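Local atomic coordinates of lamina-associated polypeptide 2 isoforms alpha/zeta (Mus musculus, PDB entry 2V0X), a protein that dimerizes through its C-terminal domain as a component of the nuclear lamina and probably binds lamin A and chromatin. Residues Thr127-Ala141 against Ile158-Ala172. The protein carries 2 engineered substitutions. Numbering follows the deposited sequence.
Sequences TAFVAKSLQADISQA and ILNRTYDAASYLCDA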
ATOM      1  N   THR B 127      -7.342  -7.364  -8.074  1.00 30.72           N
ATOM      2  CA  THR B 127      -6.940  -6.737  -9.327  1.00 31.38           C
ATOM      3  C   THR B 127      -6.215  -7.748 -10.233  1.00 30.82           C
ATOM      4  O   THR B 127      -6.482  -7.782 -11.431  1.00 32.10           O
ATOM      5  CB  THR B 127      -6.067  -5.482  -9.077  1.00 35.00           C
ATOM      6  OG1 THR B 127      -6.851  -4.506  -8.381  1.00 30.86           O
ATOM      7  CG2 THR B 127      -5.611  -4.856 -10.390  1.00 48.74           C
ATOM      8  N   ALA B 128      -5.345  -8.591  -9.667  1.00 26.52           N
ATOM      9  CA  ALA B 128      -4.641  -9.579 -10.477  1.00 25.26           C
ATOM     10  C   ALA B 128      -5.658 -10.551 -11.084  1.00 28.48           C
ATOM     11  O   ALA B 128      -5.638 -10.797 -12.294  1.00 31.09           O
ATOM     12  CB  ALA B 128      -3.578 -10.336  -9.643  1.00 24.78           C
ATOM     13  N   PHE B 129      -6.598 -11.018 -10.258  1.00 30.87           N
ATOM     14  CA  PHE B 129      -7.635 -11.930 -10.715  1.00 30.64           C
ATOM     15  C   PHE B 129      -8.452 -11.334 -11.868  1.00 28.61           C
ATOM     16  O   PHE B 129      -8.636 -11.969 -12.892  1.00 30.99           O
ATOM     17  CB  PHE B 129      -8.581 -12.309  -9.570  1.00 32.54           C
ATOM     18  CG  PHE B 129      -9.795 -13.069 -10.027  1.00 36.46           C
ATOM     19  CD1 PHE B 129      -9.691 -14.396 -10.410  1.00 38.32           C
ATOM     20  CD2 PHE B 129     -11.030 -12.430 -10.141  1.00 39.67           C
ATOM     21  CE1 PHE B 129     -10.800 -15.082 -10.908  1.00 41.56           C
ATOM     22  CE2 PHE B 129     -12.146 -13.098 -10.637  1.00 40.98           C
ATOM     23  CZ  PHE B 129     -12.035 -14.426 -11.023  1.00 42.35           C
ATOM     24  N   VAL B 130      -8.976 -10.136 -11.670  1.00 26.53           N
ATOM     25  CA  VAL B 130      -9.757  -9.452 -12.697  1.00 27.61           C
ATOM     26  C   VAL B 130      -8.914  -9.170 -13.969  1.00 31.12           C
ATOM     27  O   VAL B 130      -9.384  -9.378 -15.074  1.00 32.09           O
ATOM     28  CB  VAL B 130     -10.389  -8.140 -12.134  1.00 26.82           C
ATOM     29  CG1 VAL B 130     -11.066  -7.329 -13.240  1.00 25.74           C
ATOM     30  CG2 VAL B 130     -11.445  -8.487 -11.046  1.00 27.93           C
ATOM     31  N   ALA B 131      -7.669  -8.730 -13.813  1.00 33.70           N
ATOM     32  CA  ALA B 131      -6.808  -8.453 -14.976  1.00 31.81           C
ATOM     33  C   ALA B 131      -6.611  -9.710 -15.833  1.00 31.52           C
ATOM     34  O   ALA B 131      -6.738  -9.679 -17.058  1.00 32.55           O
ATOM     35  CB  ALA B 131      -5.473  -7.912 -14.536  1.00 30.83           C
ATOM     36  N   LYS B 132      -6.373 -10.822 -15.169  1.00 30.88           N
ATOM     37  CA  LYS B 132      -6.167 -12.094 -15.847  1.00 33.10           C
ATOM     38  C   LYS B 132      -7.472 -12.561 -16.525  1.00 38.24           C
ATOM     39  O   LYS B 132      -7.447 -13.038 -17.661  1.00 41.73           O
ATOM     40  CB  LYS B 132      -5.669 -13.138 -14.838  1.00 31.47           C
ATOM     41  CG  LYS B 132      -4.932 -14.343 -15.444  1.00 46.35           C
ATOM     42  CD  LYS B 132      -3.623 -13.912 -16.114  1.00 70.21           C
ATOM     43  CE  LYS B 132      -2.792 -15.102 -16.591  1.00 99.02           C
ATOM     44  NZ  LYS B 132      -2.236 -15.905 -15.462  1.00110.39           N
ATOM     45  N   SER B 133      -8.606 -12.400 -15.847  1.00 39.37           N
ATOM     46  CA  SER B 133      -9.891 -12.803 -16.413  1.00 40.02           C
ATOM     47  C   SER B 133     -10.168 -11.974 -17.654  1.00 40.35           C
ATOM     48  O   SER B 133     -10.612 -12.494 -18.676  1.00 40.11           O
ATOM     49  CB  SER B 133     -11.030 -12.595 -15.407  1.00 43.91           C
ATOM     50  OG  SER B 133     -10.845 -13.418 -14.270  1.00 60.72           O
ATOM     51  N   LEU B 134      -9.899 -10.679 -17.542  1.00 40.11           N
ATOM     52  CA  LEU B 134     -10.099  -9.741 -18.625  1.00 39.36           C
ATOM     53  C   LEU B 134      -9.278 -10.135 -19.857  1.00 41.82           C
ATOM     54  O   LEU B 134      -9.770 -10.041 -20.994  1.00 44.48           O
ATOM     55  CB  LEU B 134      -9.730  -8.339 -18.145  1.00 37.18           C
ATOM     56  CG  LEU B 134      -9.431  -7.186 -19.100  1.00 35.27           C
ATOM     57  CD1 LEU B 134     -10.611  -6.837 -19.958  1.00 33.60           C
ATOM     58  CD2 LEU B 134      -9.013  -5.995 -18.258  1.00 39.16           C
ATOM     59  N   GLN B 135      -8.048 -10.602 -19.647  1.00 40.68           N
ATOM     60  CA  GLN B 135      -7.249 -10.975 -20.803  1.00 40.78           C
ATOM     61  C   GLN B 135      -7.716 -12.252 -21.491  1.00 39.90           C
ATOM     62  O   GLN B 135      -7.633 -12.347 -22.707  1.00 42.46           O
ATOM     63  CB  GLN B 135      -5.734 -10.923 -20.555  1.00 41.64           C
ATOM     64  CG  GLN B 135      -5.096 -11.938 -19.650  1.00 52.13           C
ATOM     65  CD  GLN B 135      -3.580 -11.693 -19.521  1.00 51.05           C
ATOM     66  OE1 GLN B 135      -3.015 -11.766 -18.437  1.00 64.95           O
ATOM     67  NE2 GLN B 135      -2.938 -11.371 -20.634  1.00 37.39           N
ATOM     68  N   ALA B 136      -8.261 -13.192 -20.728  1.00 36.87           N
ATOM     69  CA  ALA B 136      -8.784 -14.426 -21.301  1.00 36.93           C
ATOM     70  C   ALA B 136     -10.039 -14.070 -22.133  1.00 38.07           C
ATOM     71  O   ALA B 136     -10.255 -14.607 -23.223  1.00 40.50           O
ATOM     72  CB  ALA B 136      -9.139 -15.411 -20.199  1.00 37.12           C
ATOM     73  N   ASP B 137     -10.840 -13.137 -21.632  1.00 38.12           N
ATOM     74  CA  ASP B 137     -12.036 -12.709 -22.349  1.00 39.71           C
ATOM     75  C   ASP B 137     -11.696 -11.973 -23.649  1.00 41.10           C
ATOM     76  O   ASP B 137     -12.348 -12.188 -24.677  1.00 41.98           O
ATOM     77  CB  ASP B 137     -12.911 -11.817 -21.468  1.00 42.57           C
ATOM     78  CG  ASP B 137     -13.706 -12.604 -20.427  1.00 53.12           C
ATOM     79  OD1 ASP B 137     -13.699 -13.854 -20.459  1.00 55.16           O
ATOM     80  OD2 ASP B 137     -14.348 -11.959 -19.571  1.00 54.26           O
ATOM     81  N   ILE B 138     -10.700 -11.086 -23.595  1.00 39.72           N
ATOM     82  CA  ILE B 138     -10.277 -10.334 -24.773  1.00 38.01           C
ATOM     83  C   ILE B 138      -9.884 -11.303 -25.884  1.00 37.53           C
ATOM     84  O   ILE B 138     -10.305 -11.137 -27.029  1.00 37.92           O
ATOM     85  CB  ILE B 138      -9.085  -9.383 -24.473  1.00 37.97           C
ATOM     86  CG1 ILE B 138      -9.563  -8.189 -23.641  1.00 34.80           C
ATOM     87  CG2 ILE B 138      -8.443  -8.886 -25.781  1.00 38.68           C
ATOM     88  CD1 ILE B 138      -8.442  -7.402 -23.005  1.00 36.15           C
ATOM     89  N   SER B 139      -9.095 -12.318 -25.547  1.00 35.85           N
ATOM     90  CA  SER B 139      -8.703 -13.280 -26.555  1.00 38.49           C
ATOM     91  C   SER B 139      -9.925 -14.059 -27.050  1.00 42.31           C
ATOM     92  O   SER B 139     -10.022 -14.364 -28.234  1.00 46.25           O
ATOM     93  CB  SER B 139      -7.626 -14.229 -26.024  1.00 38.97           C
ATOM     94  OG  SER B 139      -8.000 -14.775 -24.778  1.00 48.83           O
ATOM     95  N   GLN B 140     -10.881 -14.333 -26.162  1.00 42.73           N
ATOM     96  CA  GLN B 140     -12.080 -15.069 -26.570  1.00 43.50           C
ATOM     97  C   GLN B 140     -12.852 -14.278 -27.623  1.00 43.67           C
ATOM     98  O   GLN B 140     -13.332 -14.842 -28.607  1.00 44.79           O
ATOM     99  CB  GLN B 140     -12.994 -15.372 -25.385  1.00 46.22           C
ATOM    100  CG  GLN B 140     -13.999 -16.472 -25.699  1.00 48.99           C
ATOM    101  CD  GLN B 140     -15.040 -16.661 -24.620  1.00 48.89           C
ATOM    102  OE1 GLN B 140     -14.734 -16.655 -23.429  1.00 46.34           O
ATOM    103  NE2 GLN B 140     -16.286 -16.831 -25.034  1.00 59.12           N
ATOM    104  N   ALA B 141     -12.951 -12.971 -27.412  1.00 42.91           N
ATOM    105  CA  ALA B 141     -13.640 -12.075 -28.329  1.00 42.54           C
ATOM    106  C   ALA B 141     -12.876 -12.008 -29.649  1.00 46.61           C
ATOM    107  O   ALA B 141     -13.474 -11.957 -30.731  1.00 47.09           O
ATOM    108  CB  ALA B 141     -13.738 -10.694 -27.719  1.00 41.26           C
ATOM    109  N   ILE B 158     -19.124 -10.396 -24.963  1.00 35.74           N
ATOM    110  CA  ILE B 158     -17.846 -10.694 -24.338  1.00 35.31           C
ATOM    111  C   ILE B 158     -17.167  -9.368 -24.015  1.00 36.31           C
ATOM    112  O   ILE B 158     -16.715  -9.156 -22.896  1.00 39.24           O
ATOM    113  CB  ILE B 158     -16.947 -11.558 -25.250  1.00 33.15           C
ATOM    114  CG1 ILE B 158     -17.545 -12.962 -25.378  1.00 38.25           C
ATOM    115  CG2 ILE B 158     -15.554 -11.698 -24.670  1.00 30.51           C
ATOM    116  CD1 ILE B 158     -17.726 -13.650 -24.039  1.00 50.32           C
ATOM    117  N   LEU B 159     -17.210  -8.446 -24.973  1.00 34.23           N
ATOM    118  CA  LEU B 159     -16.603  -7.139 -24.827  1.00 33.00           C
ATOM    119  C   LEU B 159     -17.326  -6.297 -23.793  1.00 33.20           C
ATOM    120  O   LEU B 159     -16.731  -5.416 -23.183  1.00 36.86           O
ATOM    121  CB  LEU B 159     -16.571  -6.393 -26.164  1.00 33.93           C
ATOM    122  CG  LEU B 159     -15.612  -6.883 -27.264  1.00 35.38           C
ATOM    123  CD1 LEU B 159     -15.690  -5.915 -28.436  1.00 36.96           C
ATOM    124  CD2 LEU B 159     -14.166  -6.980 -26.752  1.00 32.87           C
ATOM    125  N   ASN B 160     -18.619  -6.545 -23.607  1.00 31.80           N
ATOM    126  CA  ASN B 160     -19.365  -5.772 -22.628  1.00 30.73           C
ATOM    127  C   ASN B 160     -18.837  -6.165 -21.240  1.00 32.27           C
ATOM    128  O   ASN B 160     -18.633  -5.330 -20.363  1.00 34.62           O
ATOM    129  CB  ASN B 160     -20.859  -6.059 -22.760  1.00 29.63           C
ATOM    130  CG  ASN B 160     -21.695  -5.116 -21.936  1.00 38.82           C
ATOM    131  OD1 ASN B 160     -21.561  -3.891 -22.040  1.00 33.52           O
ATOM    132  ND2 ASN B 160     -22.553  -5.670 -21.102  1.00 56.55           N
ATOM    133  N   ARG B 161     -18.520  -7.438 -21.089  1.00 30.50           N
ATOM    134  CA  ARG B 161     -17.997  -7.953 -19.844  1.00 30.37           C
ATOM    135  C   ARG B 161     -16.579  -7.368 -19.583  1.00 33.16           C
ATOM    136  O   ARG B 161     -16.276  -6.917 -18.466  1.00 35.50           O
ATOM    137  CB  ARG B 161     -17.972  -9.482 -19.931  1.00 31.90           C
ATOM    138  CG  ARG B 161     -17.823 -10.206 -18.603  1.00 45.06           C
ATOM    139  CD  ARG B 161     -17.563 -11.695 -18.833  1.00 57.86           C
ATOM    140  NE  ARG B 161     -18.584 -12.304 -19.684  1.00 81.13           N
ATOM    141  CZ  ARG B 161     -18.411 -13.420 -20.388  1.00 79.74           C
ATOM    142  NH1 ARG B 161     -17.251 -14.063 -20.354  1.00 77.49           N
ATOM    143  NH2 ARG B 161     -19.408 -13.903 -21.123  1.00 65.50           N
ATOM    144  N   THR B 162     -15.741  -7.310 -20.620  1.00 31.23           N
ATOM    145  CA  THR B 162     -14.395  -6.760 -20.465  1.00 28.82           C
ATOM    146  C   THR B 162     -14.464  -5.279 -20.098  1.00 30.41           C
ATOM    147  O   THR B 162     -13.603  -4.760 -19.379  1.00 29.82           O
ATOM    148  CB  THR B 162     -13.532  -6.939 -21.746  1.00 28.77           C
ATOM    149  OG1 THR B 162     -14.060  -6.145 -22.818  1.00 39.94           O
ATOM    150  CG2 THR B 162     -13.508  -8.404 -22.156  1.00 23.80           C
ATOM    151  N   TYR B 163     -15.491  -4.606 -20.606  1.00 31.25           N
ATOM    152  CA  TYR B 163     -15.698  -3.187 -20.340  1.00 32.29           C
ATOM    153  C   TYR B 163     -15.941  -2.967 -18.827  1.00 34.43           C
ATOM    154  O   TYR B 163     -15.389  -2.041 -18.221  1.00 38.48           O
ATOM    155  CB  TYR B 163     -16.897  -2.685 -21.153  1.00 33.49           C
ATOM    156  CG  TYR B 163     -17.095  -1.192 -21.092  1.00 36.14           C
ATOM    157  CD1 TYR B 163     -16.342  -0.340 -21.897  1.00 38.57           C
ATOM    158  CD2 TYR B 163     -18.026  -0.628 -20.228  1.00 38.04           C
ATOM    159  CE1 TYR B 163     -16.505   1.034 -21.846  1.00 42.34           C
ATOM    160  CE2 TYR B 163     -18.197   0.755 -20.166  1.00 43.21           C
ATOM    161  CZ  TYR B 163     -17.430   1.578 -20.981  1.00 44.57           C
ATOM    162  OH  TYR B 163     -17.581   2.946 -20.923  1.00 50.20           O
ATOM    163  N   ASP B 164     -16.763  -3.829 -18.238  1.00 32.15           N
ATOM    164  CA  ASP B 164     -17.081  -3.778 -16.818  1.00 32.18           C
ATOM    165  C   ASP B 164     -15.822  -4.073 -15.991  1.00 30.19           C
ATOM    166  O   ASP B 164     -15.493  -3.346 -15.061  1.00 31.54           O
ATOM    167  CB  ASP B 164     -18.179  -4.799 -16.482  1.00 40.20           C
ATOM    168  CG  ASP B 164     -18.568  -4.778 -15.014  1.00 50.56           C
ATOM    169  OD1 ASP B 164     -18.579  -5.858 -14.383  1.00 46.72           O
ATOM    170  OD2 ASP B 164     -18.868  -3.682 -14.498  1.00 61.25           O
ATOM    171  N   ALA B 165     -15.118  -5.133 -16.353  1.00 27.94           N
ATOM    172  CA  ALA B 165     -13.875  -5.490 -15.667  1.00 28.86           C
ATOM    173  C   ALA B 165     -12.888  -4.303 -15.665  1.00 32.03           C
ATOM    174  O   ALA B 165     -12.215  -4.054 -14.656  1.00 35.71           O
ATOM    175  CB  ALA B 165     -13.244  -6.724 -16.320  1.00 27.48           C
ATOM    176  N   ALA B 166     -12.831  -3.549 -16.768  1.00 30.61           N
ATOM    177  CA  ALA B 166     -11.927  -2.392 -16.858  1.00 27.28           C
ATOM    178  C   ALA B 166     -12.356  -1.283 -15.902  1.00 30.10           C
ATOM    179  O   ALA B 166     -11.510  -0.649 -15.274  1.00 34.13           O
ATOM    180  CB  ALA B 166     -11.834  -1.850 -18.302  1.00 25.21           C
ATOM    181  N   SER B 167     -13.660  -1.053 -15.767  1.00 30.47           N
ATOM    182  CA  SER B 167     -14.105  -0.018 -14.839  1.00 31.27           C
ATOM    183  C   SER B 167     -13.869  -0.502 -13.398  1.00 29.50           C
ATOM    184  O   SER B 167     -13.539   0.287 -12.527  1.00 31.75           O
ATOM    185  CB  SER B 167     -15.572   0.350 -15.067  1.00 30.92           C
ATOM    186  OG  SER B 167     -16.353  -0.814 -15.149  1.00 46.39           O
ATOM    187  N   TYR B 168     -14.002  -1.804 -13.174  1.00 26.01           N
ATOM    188  CA  TYR B 168     -13.765  -2.394 -11.856  1.00 28.00           C
ATOM    189  C   TYR B 168     -12.304  -2.104 -11.493  1.00 29.66           C
ATOM    190  O   TYR B 168     -11.995  -1.668 -10.385  1.00 30.94           O
ATOM    191  CB  TYR B 168     -13.984  -3.908 -11.907  1.00 30.89           C
ATOM    192  CG  TYR B 168     -13.594  -4.637 -10.634  1.00 32.94           C
ATOM    193  CD1 TYR B 168     -14.546  -4.964  -9.665  1.00 34.30           C
ATOM    194  CD2 TYR B 168     -12.274  -5.002 -10.400  1.00 33.08           C
ATOM    195  CE1 TYR B 168     -14.177  -5.643  -8.496  1.00 35.19           C
ATOM    196  CE2 TYR B 168     -11.903  -5.666  -9.250  1.00 34.27           C
ATOM    197  CZ  TYR B 168     -12.848  -5.991  -8.305  1.00 39.41           C
ATOM    198  OH  TYR B 168     -12.447  -6.697  -7.195  1.00 46.90           O
ATOM    199  N   LEU B 169     -11.418  -2.312 -12.461  1.00 31.36           N
ATOM    200  CA  LEU B 169      -9.995  -2.080 -12.270  1.00 32.44           C
ATOM    201  C   LEU B 169      -9.677  -0.620 -11.939  1.00 35.10           C
ATOM    202  O   LEU B 169      -8.815  -0.353 -11.114  1.00 36.41           O
ATOM    203  CB  LEU B 169      -9.220  -2.543 -13.495  1.00 31.68           C
ATOM    204  CG  LEU B 169      -9.222  -4.057 -13.671  1.00 33.73           C
ATOM    205  CD1 LEU B 169      -8.831  -4.425 -15.081  1.00 34.06           C
ATOM    206  CD2 LEU B 169      -8.303  -4.718 -12.655  1.00 33.58           C
ATOM    207  N   CYS B 170     -10.389   0.311 -12.567  1.00 38.43           N
ATOM    208  CA  CYS B 170     -10.182   1.725 -12.294  1.00 40.18           C
ATOM    209  C   CYS B 170     -10.646   2.000 -10.860  1.00 38.63           C
ATOM    210  O   CYS B 170      -9.962   2.704 -10.122  1.00 39.41           O
ATOM    211  CB  CYS B 170     -10.940   2.617 -13.292  1.00 42.08           C
ATOM    212  SG  CYS B 170     -10.362   4.360 -13.273  1.00 43.43           S
ATOM    213  N   ASP B 171     -11.787   1.423 -10.464  1.00 35.25           N
ATOM    214  CA  ASP B 171     -12.298   1.590  -9.096  1.00 33.94           C
ATOM    215  C   ASP B 171     -11.286   1.036  -8.082  1.00 31.60           C
ATOM    216  O   ASP B 171     -10.952   1.699  -7.103  1.00 33.51           O
ATOM    217  CB  ASP B 171     -13.644   0.865  -8.900  1.00 36.07           C
ATOM    218  CG  ASP B 171     -14.794   1.521  -9.665  1.00 40.17           C
ATOM    219  OD1 ASP B 171     -14.693   2.718 -10.022  1.00 36.68           O
ATOM    220  OD2 ASP B 171     -15.804   0.823  -9.907  1.00 44.56           O
ATOM    221  N   ALA B 172     -10.792  -0.171  -8.333  1.00 27.60           N
ATOM    222  CA  ALA B 172      -9.807  -0.807  -7.456  1.00 26.37           C
ATOM    223  C   ALA B 172      -8.558   0.076  -7.317  1.00 27.51           C
ATOM    224  O   ALA B 172      -8.026   0.252  -6.212  1.00 30.68           O
ATOM    225  CB  ALA B 172      -9.429  -2.177  -7.990  1.00 25.80           C
TER
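Leu169 pushes its branched end into a hole formed by Thr127, Val130, Ala131 and Leu134, a knob-into-hole fit. Its two methyls part there. Leu169 CD2 meets Thr127 CG2 at 3.5 Å, and Leu169 CD1 meets Leu134 CD2 at the same distance. Val130 runs past Leu169 in the opposite direction and uses its two methyls separately. CG1, anti to the backbone N (chi1 173°), rests on Leu169 CG and Ala165 CB. Val130 CG2 turns to the Tyr168 ring, 3.4 Å from Tyr168 CE2, in an oblique approach. The Leu134 and Thr162 side chains cross at about a right angle, and Leu134 CD1 presses on Thr162 CB at 3.4 Å, tighter than usual for two carbons. The Thr162 hydroxyl bonds back to Leu159 O within its own helix, while CG2 lies against Asp137 CB. The two segments belong to helix 100-146 and helix 152-196, which form an antiparallel helical hairpin. Their axes come within 9.2 Å at an angle of 156° between chain directions. The second subunit packs on this hairpin, with Ile138 touching Thr162 of that subunit and Thr162 touching its Ile138. Asp137 and Arg161 add a long salt bridge, OD1 of Asp137 to NH1 of Arg161 at 3.6 Å. The carboxylate reaches the edge of the guanidinium, and the two planes stand 77° apart. Nearer the turn of the hairpin, Ile158 CG2 sits 3.2 Å from Asp137 O and also touches Ala141 CB. Ile158 CD1 reaches the amide end of Gln140. An alanine in place of Ile158 would lack CG1, CG2 and CD1, and would probably open a gap beside Ala141 and let the Gln140 amide turn more freely. Leu159 CD2 touches the Ala141 methyl as well, 3.9 Å from Ala141 CB.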